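Local structure of acetyl xylan esterase (Paenibacillus sp. R4, 6AGQ) at residues G64-P69 with Y154-L159; W73-K78 with N103-W108; H213-V218 with R241-V246; T266-T271 with A284-L289. The protein probably removes acetyl groups from acetylated xylan and related esters as a cold-active esterase of the alpha/beta-hydrolase clan. All coordinates share one frame; numbering follows the deposited sequence.

The four contacts sample different layers of one alpha/beta-hydrolase fold. Contact 2 and contact 4 are buried and apolar. Both rest on the central mixed sheet, contact 2 through strand 69-77 and contact 4 through strand 265-271, and their centres are about 27 Å apart. Contact 1 is partly buried. It sets the turn between strands 55-63 and 69-77 against helix 153-170 and mixes a weak polar bond with an apolar touch. Contact 3 lies at the surface and is a salt bridge between two short helices. Contacts 3 and 4 meet directly where His213 packs on Ala284. Contact 1 uses the turn before strand 69-77 and contact 2 the strand itself.

Contact 1 (G64-P69 with Y154-L159); sequences GADGTP and YKQVYL
Gln156 and Asp66 lay their flat end groups over one another where a beta hairpin turn meets helix 153-170 of the alpha/beta-hydrolase fold. The turn joins strands 55-63 and 69-77 and is a type I beta turn from Gly64 to Gly67. The amide plane of Gln156 and the carboxylate plane of Asp66 are 15° apart and stacked, while the two side chains as a whole run at a slant to each other. Gln156 CD sits 4.0 Å from Asp66 CG. The Gln156 chain bends at chi2, which folds its amide over the turn. Gln156 OE1 then faces the backbone and takes a weak hydrogen bond from Asp66 N at 3.4 Å, with an angle of 133° at the hydrogen. Gln156 OE1 also lies 3.6 Å from Ala65 CB. Ala65 CB in turn touches Leu159 CD1 at 4.2 Å, about one helical turn further along.

Asp66 is also held by its own loop. Its CG lies between the backbone N and the carbonyl carbon (chi1 73°), and this turns the carboxylate back toward Thr68. OD1 accepts from Thr68 N, which makes an Asx turn, and from Thr68 OG1. Outside the two segments, Arg121 forms a salt bridge with the same OD1, so this oxygen has both a charged partner and two from the loop. Such a setting would tend to keep the carboxylate ionised. The two Thr68 donors approach Asp66 OD1 from the same face of the carboxylate: Thr68 N at 3.3 Å and Thr68 OG1 at 2.7 Å.

Contact 2 (W73-K78 with N103-W108); sequences WYVTPK and NELLQW
Strand 69-77 runs past residues 103-108, with Val75 CA and Leu105 CA 6.8 Å apart and no backbone hydrogen bond between the two segments. The contact lies on the central sheet of the alpha/beta-hydrolase fold. Leu105 carries it from segment 103-108. Its CG is anti to the carbonyl carbon (chi1 -55°), and the extended chain brings CD1 onto the strand. There Leu105 CD1 meets Val75 CG2 at 3.7 Å and the carbonyl oxygen Trp73 O at 3.9 Å. Val75 and Leu105 lie at a slant to one another. The branch Val75 CG2 touches both the base and the end of the leucine, since Leu105 CB is 4.0 Å from it. Of the Trp73 side chain, CB comes nearest, 4.2 Å from Leu105 CD1.

The indole of Trp73 is engaged elsewhere. Its NE1 donates to Gly100 O, and Arg99 forms a cation-pi pair with it. Strand 114-118 pairs with this strand and also meets segment 103-108: Leu105 packs on Ala117, so the leucine bridges two neighbouring strands. Leu106, whose CB points away from the strand, packs against Leu106 of the second subunit. Segment 103-108 thus lies between the sheet and the second subunit. Within it, Leu106 N is bonded to Asn103 O at 3.2 Å.

Contact 3 (H213-V218 with R241-V246); sequences HFRRSV and RQEEQV
Arg215 and Glu243 join two short helices, 214-219 and 243-251, through a salt bridge at the surface of this alpha/beta-hydrolase. The glutamate is the first residue of its helix, directly after Gln242 at the N-cap. The arginine grips with both terminal nitrogens, end-on, and both reach the same oxygen. Arg215 NH1 lies 2.8 Å from Glu243 OE2, and Arg215 NH2 lies 3.0 Å from Glu243 OE2. The bonds are bent, with angles at hydrogen of 143° for NH1 and 138° for NH2, as expected when one atom is shared between two donors.

The side chains reach this point by different routes. Arg215 runs out from its helix with CG anti to the backbone N, then turns at chi3 (-80°). That bend brings the guanidinium across to the second helix. Glu243 is more folded: its CG stands between the backbone N and the carbonyl carbon, and the chain bends again at chi2. The guanidinium and carboxylate planes are steeply inclined to each other. OE2 lies near the guanidinium plane. At the carboxylate, NH2 meets the syn lone pair of OE2, whereas NH1 comes from above the plane.

The same helices also touch nearby: Val218 and Arg215 lie on Tyr247, and Phe214 on Leu250. A bound zinc ion is about 5 Å from the Arg215 side chain. At the start of helix 214-219, the Arg216 CB methylene sits 3.6 Å above the plane of the His213 ring, over its centre.

Contact 4 (T266-T271 with A284-L289); sequences TLMAIT and AAYNHL
Strand 265-271 and helix 279-286 are consecutive elements of a beta-alpha-beta unit that closes with strand 293-298. Two pairs of side chains join segment 284-289 to the strand. In the first, Met268 and Tyr286 run antiparallel alongside one another. Met268 CG is anti to the backbone N (chi1 -168°), and the chain stays extended until it bends at chi3. This brings the methyl to the base of the tyrosine, where Met268 CE lies 3.9 Å from Tyr286 CB. The sulfur follows closely, with Met268 SD 4.0 Å from Tyr286 CB. The ring meanwhile runs back toward the strand, bringing Tyr286 CD1 to 4.2 Å from Met268 CB.

The second pair is Thr266 and Leu289. They meet end to end through their methyls, with Leu289 CD1 3.7 Å from Thr266 CG2. Leu289 is the last residue of a type I beta turn that starts at Tyr286, so the turn delivers it back to the sheet. His288 in the middle of this turn ties it to the helix: His288 ND1 donates to Ala284 O at 2.9 Å, nearly straight at 158°.

Neighbouring elements complete the surroundings. Tyr286 packs on Val295 and has a cation-pi pair with Lys293, while helix 255-259 meets Leu289 through Ala259. No hydrogen bond crosses between the two segments, and all four contacting residues are buried. Such apolar seating of a helix on its preceding parallel strand is typical of the beta-alpha-beta units of the alpha/beta-hydrolase fold.

Contact 1 (G64-P69 with Y154-L159)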
# COMPACT_ATOMS: atom_id res chain seq x y z
N GLY A 64 -34.80 -16.53 19.41
CA GLY A 64 -34.44 -15.36 20.17
C GLY A 64 -35.70 -14.78 20.81
O GLY A 64 -36.82 -15.25 20.58
N ALA A 65 -35.50 -13.74 21.59
CA ALA A 65 -36.58 -13.09 22.31
C ALA A 65 -37.61 -12.48 21.37
O ALA A 65 -38.79 -12.54 21.70
CB ALA A 65 -36.03 -12.02 23.24
N ASP A 66 -37.19 -12.00 20.20
CA ASP A 66 -38.12 -11.50 19.18
C ASP A 66 -38.54 -12.58 18.13
O ASP A 66 -39.09 -12.27 17.08
CB ASP A 66 -37.57 -10.20 18.51
CG ASP A 66 -36.35 -10.47 17.54
OD1 ASP A 66 -35.82 -11.61 17.53
OD2 ASP A 66 -35.93 -9.53 16.78
N GLY A 67 -38.30 -13.84 18.40
CA GLY A 67 -38.67 -14.88 17.42
C GLY A 67 -37.66 -15.22 16.32
O GLY A 67 -37.92 -16.11 15.54
N THR A 68 -36.54 -14.51 16.19
CA THR A 68 -35.48 -14.90 15.22
C THR A 68 -34.94 -16.35 15.51
O THR A 68 -34.58 -16.64 16.63
CB THR A 68 -34.29 -13.91 15.33
OG1 THR A 68 -34.75 -12.55 15.29
CG2 THR A 68 -33.27 -14.12 14.26
N PRO A 69 -34.88 -17.25 14.51
CA PRO A 69 -34.31 -18.58 14.73
C PRO A 69 -32.79 -18.54 14.78
O PRO A 69 -32.16 -18.28 13.76
CB PRO A 69 -34.79 -19.41 13.49
CG PRO A 69 -35.09 -18.40 12.45
CD PRO A 69 -35.42 -17.10 13.14
N TYR A 154 -27.29 -4.54 19.23
CA TYR A 154 -26.71 -5.46 20.20
C TYR A 154 -27.63 -5.78 21.34
O TYR A 154 -27.29 -6.70 22.11
CB TYR A 154 -25.27 -5.09 20.66
CG TYR A 154 -24.18 -5.43 19.63
CD1 TYR A 154 -23.74 -6.76 19.45
CD2 TYR A 154 -23.56 -4.41 18.89
CE1 TYR A 154 -22.77 -7.08 18.49
CE2 TYR A 154 -22.55 -4.70 17.97
CZ TYR A 154 -22.17 -6.03 17.76
OH TYR A 154 -21.19 -6.30 16.86
N LYS A 155 -28.79 -5.13 21.44
CA LYS A 155 -29.70 -5.53 22.50
C LYS A 155 -30.20 -6.97 22.28
O LYS A 155 -29.99 -7.80 23.11
CB LYS A 155 -30.88 -4.59 22.66
CG LYS A 155 -31.73 -4.93 23.86
CD LYS A 155 -32.99 -4.05 23.96
CE LYS A 155 -34.21 -4.78 23.52
NZ LYS A 155 -35.34 -3.82 23.46
N GLN A 156 -30.85 -7.23 21.16
CA GLN A 156 -31.29 -8.56 20.86
C GLN A 156 -30.11 -9.53 20.69
O GLN A 156 -30.26 -10.71 21.05
CB GLN A 156 -32.22 -8.59 19.63
CG GLN A 156 -33.62 -8.08 19.94
CD GLN A 156 -34.44 -9.06 20.77
OE1 GLN A 156 -34.25 -10.28 20.69
NE2 GLN A 156 -35.32 -8.53 21.61
N VAL A 157 -28.92 -9.08 20.25
CA VAL A 157 -27.75 -10.00 20.22
C VAL A 157 -27.39 -10.52 21.61
O VAL A 157 -27.18 -11.74 21.81
CB VAL A 157 -26.54 -9.34 19.50
CG1 VAL A 157 -25.35 -10.25 19.46
CG2 VAL A 157 -26.94 -8.95 18.08
N TYR A 158 -27.34 -9.61 22.61
CA TYR A 158 -26.97 -10.01 23.97
C TYR A 158 -28.00 -10.93 24.56
O TYR A 158 -27.67 -11.91 25.25
CB TYR A 158 -26.74 -8.82 24.90
CG TYR A 158 -25.47 -8.04 24.65
CD1 TYR A 158 -24.75 -8.14 23.46
CD2 TYR A 158 -25.00 -7.17 25.59
CE1 TYR A 158 -23.60 -7.40 23.25
CE2 TYR A 158 -23.87 -6.38 25.32
CZ TYR A 158 -23.18 -6.52 24.19
OH TYR A 158 -22.07 -5.78 23.93
N LEU A 159 -29.25 -10.65 24.29
CA LEU A 159 -30.31 -11.59 24.72
C LEU A 159 -30.21 -12.97 24.07
O LEU A 159 -30.47 -13.97 24.74
CB LEU A 159 -31.70 -10.97 24.40
CG LEU A 159 -32.00 -9.71 25.18
CD1 LEU A 159 -33.33 -9.13 24.74
CD2 LEU A 159 -32.00 -9.90 26.69

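Contact 2 (W73-K78 with N103-W108)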
# COMPACT_ATOMS: atom_id res chain seq x y z
N TRP A 73 -24.39 -25.23 16.55
CA TRP A 73 -23.87 -26.56 16.56
C TRP A 73 -23.65 -26.89 18.02
O TRP A 73 -23.02 -26.13 18.69
CB TRP A 73 -22.53 -26.69 15.83
CG TRP A 73 -22.45 -26.45 14.37
CD1 TRP A 73 -21.70 -25.54 13.76
CD2 TRP A 73 -23.08 -27.23 13.33
NE1 TRP A 73 -21.80 -25.66 12.40
CE2 TRP A 73 -22.67 -26.68 12.10
CE3 TRP A 73 -23.95 -28.31 13.32
CZ2 TRP A 73 -23.12 -27.17 10.84
CZ3 TRP A 73 -24.39 -28.82 12.07
CH2 TRP A 73 -23.97 -28.23 10.85
N TYR A 74 -24.14 -28.05 18.45
CA TYR A 74 -23.99 -28.54 19.81
C TYR A 74 -23.28 -29.88 19.68
O TYR A 74 -23.67 -30.70 18.89
CB TYR A 74 -25.36 -28.75 20.47
CG TYR A 74 -25.31 -29.37 21.86
CD1 TYR A 74 -24.70 -28.68 22.92
CD2 TYR A 74 -25.93 -30.56 22.13
CE1 TYR A 74 -24.63 -29.20 24.18
CE2 TYR A 74 -25.88 -31.12 23.43
CZ TYR A 74 -25.22 -30.42 24.44
OH TYR A 74 -25.15 -30.92 25.72
N VAL A 75 -22.19 -30.05 20.40
CA VAL A 75 -21.28 -31.18 20.26
C VAL A 75 -21.04 -31.76 21.66
O VAL A 75 -20.80 -30.99 22.66
CB VAL A 75 -19.93 -30.74 19.63
CG1 VAL A 75 -18.98 -31.87 19.55
CG2 VAL A 75 -20.12 -30.18 18.22
N THR A 76 -21.13 -33.09 21.76
CA THR A 76 -20.76 -33.82 23.02
C THR A 76 -19.92 -35.07 22.73
O THR A 76 -20.01 -35.64 21.61
CB THR A 76 -21.99 -34.27 23.86
OG1 THR A 76 -22.54 -35.44 23.30
CG2 THR A 76 -23.05 -33.23 23.88
N PRO A 77 -19.12 -35.51 23.73
CA PRO A 77 -18.51 -36.83 23.60
C PRO A 77 -19.58 -37.89 23.29
O PRO A 77 -20.69 -37.78 23.81
CB PRO A 77 -17.92 -37.09 24.97
CG PRO A 77 -17.92 -35.78 25.69
CD PRO A 77 -19.04 -35.00 25.11
N LYS A 78 -19.31 -38.84 22.40
CA LYS A 78 -20.31 -39.86 22.09
C LYS A 78 -20.55 -40.73 23.35
O LYS A 78 -19.74 -40.74 24.28
CB LYS A 78 -19.89 -40.76 20.91
CG LYS A 78 -18.65 -41.63 21.17
CD LYS A 78 -18.69 -42.92 20.35
CE LYS A 78 -17.38 -43.70 20.41
NZ LYS A 78 -16.89 -43.88 21.81
N ASN A 103 -16.07 -29.56 13.60
CA ASN A 103 -14.69 -30.02 13.97
C ASN A 103 -13.90 -29.03 14.86
O ASN A 103 -13.02 -29.43 15.59
CB ASN A 103 -13.84 -30.35 12.72
CG ASN A 103 -13.61 -29.11 11.85
OD1 ASN A 103 -14.51 -28.67 11.19
ND2 ASN A 103 -12.44 -28.53 11.94
N GLU A 104 -14.25 -27.74 14.80
CA GLU A 104 -13.67 -26.73 15.67
C GLU A 104 -14.10 -26.81 17.12
O GLU A 104 -13.56 -26.09 17.95
CB GLU A 104 -14.06 -25.33 15.19
CG GLU A 104 -13.65 -24.96 13.76
CD GLU A 104 -14.19 -23.58 13.41
OE1 GLU A 104 -14.33 -22.75 14.35
OE2 GLU A 104 -14.50 -23.33 12.21
N LEU A 105 -15.10 -27.61 17.44
CA LEU A 105 -15.49 -27.85 18.82
C LEU A 105 -14.96 -29.19 19.36
O LEU A 105 -15.13 -29.49 20.54
CB LEU A 105 -17.01 -27.81 18.91
CG LEU A 105 -17.67 -26.54 18.37
CD1 LEU A 105 -19.20 -26.61 18.44
CD2 LEU A 105 -17.17 -25.33 19.15
N LEU A 106 -14.30 -29.98 18.52
CA LEU A 106 -13.71 -31.28 18.94
C LEU A 106 -12.79 -31.27 20.19
O LEU A 106 -12.87 -32.15 21.03
CB LEU A 106 -12.93 -31.88 17.75
CG LEU A 106 -11.99 -33.04 18.07
CD1 LEU A 106 -12.74 -34.26 18.66
CD2 LEU A 106 -11.23 -33.39 16.79
N GLN A 107 -11.84 -30.40 20.19
CA GLN A 107 -10.96 -30.15 21.31
C GLN A 107 -11.69 -30.17 22.64
O GLN A 107 -11.27 -30.85 23.57
CB GLN A 107 -10.25 -28.82 21.21
CG GLN A 107 -10.51 -28.00 19.94
CD GLN A 107 -9.95 -26.61 20.05
OE1 GLN A 107 -9.05 -26.36 20.86
NE2 GLN A 107 -10.48 -25.69 19.26
N TRP A 108 -12.82 -29.46 22.72
CA TRP A 108 -13.61 -29.42 23.96
C TRP A 108 -14.23 -30.75 24.25
O TRP A 108 -14.11 -31.20 25.37
CB TRP A 108 -14.65 -28.35 23.87
CG TRP A 108 -14.05 -27.04 23.45
CD1 TRP A 108 -14.42 -26.31 22.39
CD2 TRP A 108 -12.97 -26.33 24.08
NE1 TRP A 108 -13.65 -25.22 22.28
CE2 TRP A 108 -12.77 -25.17 23.33
CE3 TRP A 108 -12.18 -26.56 25.23
CZ2 TRP A 108 -11.78 -24.22 23.65
CZ3 TRP A 108 -11.21 -25.61 25.58
CH2 TRP A 108 -11.01 -24.45 24.78

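Contact 3 (H213-V218 with R241-V246)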
# COMPACT_ATOMS: atom_id res chain seq x y z
N HIS A 213 -14.89 0.02 25.79
CA HIS A 213 -14.48 1.38 25.88
C HIS A 213 -14.71 2.15 24.58
O HIS A 213 -13.74 2.66 24.00
CB HIS A 213 -13.02 1.38 26.39
CG HIS A 213 -12.60 2.67 27.02
ND1 HIS A 213 -13.50 3.68 27.32
CD2 HIS A 213 -11.39 3.11 27.43
CE1 HIS A 213 -12.85 4.70 27.86
NE2 HIS A 213 -11.57 4.39 27.92
N PHE A 214 -15.97 2.17 24.12
CA PHE A 214 -16.35 2.70 22.78
C PHE A 214 -15.79 4.07 22.36
O PHE A 214 -15.34 4.25 21.23
CB PHE A 214 -17.86 2.77 22.61
CG PHE A 214 -18.52 1.42 22.32
CD1 PHE A 214 -18.37 0.81 21.08
CD2 PHE A 214 -19.30 0.80 23.28
CE1 PHE A 214 -18.97 -0.40 20.80
CE2 PHE A 214 -19.90 -0.41 23.02
CZ PHE A 214 -19.74 -1.01 21.77
N ARG A 215 -15.89 5.05 23.22
CA ARG A 215 -15.49 6.40 22.88
C ARG A 215 -13.96 6.49 22.67
O ARG A 215 -13.50 7.21 21.82
CB ARG A 215 -15.94 7.35 23.96
CG ARG A 215 -15.78 8.82 23.58
CD ARG A 215 -15.85 9.68 24.83
NE ARG A 215 -17.23 9.88 25.26
CZ ARG A 215 -18.04 10.82 24.76
NH1 ARG A 215 -17.65 11.68 23.79
NH2 ARG A 215 -19.25 10.89 25.23
N ARG A 216 -13.20 5.70 23.38
CA ARG A 216 -11.76 5.64 23.14
C ARG A 216 -11.39 4.88 21.85
O ARG A 216 -10.58 5.35 21.06
CB ARG A 216 -11.02 5.09 24.34
CG ARG A 216 -9.51 5.17 24.17
CD ARG A 216 -8.78 4.64 25.40
NE ARG A 216 -7.37 4.46 25.07
CZ ARG A 216 -6.44 5.44 25.05
NH1 ARG A 216 -5.20 5.15 24.68
NH2 ARG A 216 -6.73 6.69 25.40
N SER A 217 -11.97 3.71 21.66
CA SER A 217 -11.81 2.97 20.41
C SER A 217 -11.97 3.89 19.23
O SER A 217 -11.08 3.98 18.38
CB SER A 217 -12.82 1.87 20.36
OG SER A 217 -12.63 0.99 21.44
N VAL A 218 -13.08 4.62 19.18
CA VAL A 218 -13.36 5.53 18.07
C VAL A 218 -12.38 6.69 17.94
O VAL A 218 -11.84 6.89 16.88
CB VAL A 218 -14.80 6.10 18.17
CG1 VAL A 218 -15.00 7.24 17.17
CG2 VAL A 218 -15.83 5.00 17.91
N ARG A 241 -23.17 16.82 16.98
CA ARG A 241 -24.22 17.36 17.81
C ARG A 241 -25.02 16.29 18.51
O ARG A 241 -25.74 16.60 19.45
CB ARG A 241 -25.19 18.18 16.98
CG ARG A 241 -24.52 19.35 16.27
CD ARG A 241 -25.55 20.22 15.59
NE ARG A 241 -24.91 21.38 14.96
CZ ARG A 241 -25.55 22.32 14.28
NH1 ARG A 241 -26.87 22.27 14.13
NH2 ARG A 241 -24.86 23.32 13.74
N GLN A 242 -24.96 15.04 18.04
CA GLN A 242 -25.63 13.95 18.71
C GLN A 242 -24.64 12.99 19.33
O GLN A 242 -25.02 11.86 19.66
CB GLN A 242 -26.57 13.22 17.76
CG GLN A 242 -27.50 14.10 16.93
CD GLN A 242 -28.29 13.31 15.94
OE1 GLN A 242 -29.06 12.44 16.31
NE2 GLN A 242 -28.11 13.59 14.67
N GLU A 243 -23.40 13.42 19.54
CA GLU A 243 -22.39 12.51 20.07
C GLU A 243 -22.81 11.96 21.41
O GLU A 243 -22.44 10.84 21.76
CB GLU A 243 -20.98 13.14 20.20
CG GLU A 243 -20.77 14.27 21.25
CD GLU A 243 -20.58 13.86 22.74
OE1 GLU A 243 -20.82 14.74 23.63
OE2 GLU A 243 -20.18 12.72 23.06
N GLU A 244 -23.54 12.78 22.18
CA GLU A 244 -23.90 12.41 23.56
C GLU A 244 -24.88 11.22 23.56
O GLU A 244 -24.63 10.21 24.15
CB GLU A 244 -24.48 13.63 24.30
CG GLU A 244 -24.49 13.51 25.81
CD GLU A 244 -25.44 14.51 26.50
OE1 GLU A 244 -26.40 14.03 27.14
OE2 GLU A 244 -25.25 15.75 26.41
N GLN A 245 -25.96 11.33 22.81
CA GLN A 245 -26.85 10.20 22.55
C GLN A 245 -26.10 8.99 21.96
O GLN A 245 -26.29 7.87 22.43
CB GLN A 245 -28.03 10.62 21.67
CG GLN A 245 -29.18 9.60 21.55
CD GLN A 245 -29.64 9.04 22.89
OE1 GLN A 245 -30.21 9.77 23.69
NE2 GLN A 245 -29.35 7.72 23.15
N VAL A 246 -25.21 9.19 21.01
CA VAL A 246 -24.49 8.03 20.43
C VAL A 246 -23.74 7.24 21.52
O VAL A 246 -23.96 6.04 21.64
CB VAL A 246 -23.58 8.41 19.26
CG1 VAL A 246 -22.70 7.24 18.85
CG2 VAL A 246 -24.39 8.85 18.06

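Contact 4 (T266-T271 with A284-L289)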
# COMPACT_ATOMS: atom_id res chain seq x y z
N THR A 266 -11.83 -15.20 35.19
CA THR A 266 -11.64 -14.74 33.80
C THR A 266 -10.19 -14.90 33.34
O THR A 266 -9.26 -14.58 34.12
CB THR A 266 -12.00 -13.27 33.67
OG1 THR A 266 -13.33 -13.08 34.15
CG2 THR A 266 -11.95 -12.78 32.22
N LEU A 267 -10.01 -15.42 32.11
CA LEU A 267 -8.71 -15.52 31.43
C LEU A 267 -8.86 -14.72 30.17
O LEU A 267 -9.54 -15.18 29.21
CB LEU A 267 -8.35 -16.96 31.03
CG LEU A 267 -7.06 -17.13 30.16
CD1 LEU A 267 -5.82 -16.79 30.96
CD2 LEU A 267 -6.87 -18.52 29.62
N MET A 268 -8.20 -13.57 30.15
CA MET A 268 -8.14 -12.72 29.00
C MET A 268 -6.82 -12.73 28.20
O MET A 268 -5.78 -12.52 28.77
CB MET A 268 -8.49 -11.29 29.42
CG MET A 268 -8.72 -10.42 28.18
SD MET A 268 -9.14 -8.72 28.45
CE MET A 268 -10.66 -8.81 29.43
N ALA A 269 -6.90 -12.90 26.89
CA ALA A 269 -5.83 -12.60 25.94
C ALA A 269 -5.84 -11.16 25.42
O ALA A 269 -6.89 -10.64 24.96
CB ALA A 269 -5.94 -13.52 24.71
N ILE A 270 -4.67 -10.52 25.44
CA ILE A 270 -4.53 -9.18 24.85
C ILE A 270 -3.31 -9.19 23.96
O ILE A 270 -2.26 -9.74 24.32
CB ILE A 270 -4.37 -8.14 25.95
CG1 ILE A 270 -5.55 -8.21 26.91
CG2 ILE A 270 -4.16 -6.73 25.37
CD1 ILE A 270 -5.48 -7.29 28.12
N THR A 271 -3.44 -8.59 22.81
CA THR A 271 -2.39 -8.58 21.82
C THR A 271 -1.95 -7.14 21.68
O THR A 271 -2.77 -6.27 21.39
CB THR A 271 -2.91 -9.17 20.47
OG1 THR A 271 -4.20 -8.66 20.20
CG2 THR A 271 -3.02 -10.73 20.58
N ALA A 284 -8.83 -1.74 29.94
CA ALA A 284 -9.89 -1.03 30.62
C ALA A 284 -11.02 -1.91 31.16
O ALA A 284 -11.48 -1.69 32.30
CB ALA A 284 -10.47 0.03 29.68
N ALA A 285 -11.53 -2.84 30.35
CA ALA A 285 -12.46 -3.87 30.87
C ALA A 285 -11.78 -4.85 31.89
O ALA A 285 -12.31 -5.02 33.00
CB ALA A 285 -13.14 -4.66 29.72
N TYR A 286 -10.64 -5.45 31.53
CA TYR A 286 -9.84 -6.33 32.45
C TYR A 286 -9.66 -5.71 33.84
O TYR A 286 -9.91 -6.33 34.84
CB TYR A 286 -8.45 -6.64 31.83
CG TYR A 286 -7.56 -7.55 32.68
CD1 TYR A 286 -7.85 -8.89 32.76
CD2 TYR A 286 -6.48 -7.06 33.43
CE1 TYR A 286 -7.12 -9.74 33.52
CE2 TYR A 286 -5.72 -7.92 34.21
CZ TYR A 286 -6.05 -9.28 34.24
OH TYR A 286 -5.37 -10.27 34.98
N ASN A 287 -9.34 -4.43 33.89
CA ASN A 287 -9.07 -3.77 35.19
C ASN A 287 -10.33 -3.43 36.01
O ASN A 287 -10.20 -3.01 37.16
CB ASN A 287 -8.21 -2.51 34.97
CG ASN A 287 -6.78 -2.85 34.64
OD1 ASN A 287 -6.28 -3.86 35.10
ND2 ASN A 287 -6.13 -2.03 33.83
N HIS A 288 -11.51 -3.64 35.43
CA HIS A 288 -12.80 -3.55 36.10
C HIS A 288 -13.46 -4.89 36.46
O HIS A 288 -14.47 -4.91 37.11
CB HIS A 288 -13.78 -2.71 35.23
CG HIS A 288 -13.62 -1.24 35.41
ND1 HIS A 288 -13.04 -0.44 34.45
CD2 HIS A 288 -13.92 -0.43 36.45
CE1 HIS A 288 -13.03 0.81 34.88
NE2 HIS A 288 -13.55 0.84 36.09
N LEU A 289 -12.91 -6.00 36.05
CA LEU A 289 -13.46 -7.32 36.43
C LEU A 289 -13.55 -7.39 37.95
O LEU A 289 -12.64 -6.94 38.62
CB LEU A 289 -12.57 -8.43 35.90
CG LEU A 289 -12.56 -8.58 34.36
CD1 LEU A 289 -11.49 -9.56 33.97
CD2 LEU A 289 -13.89 -9.08 33.81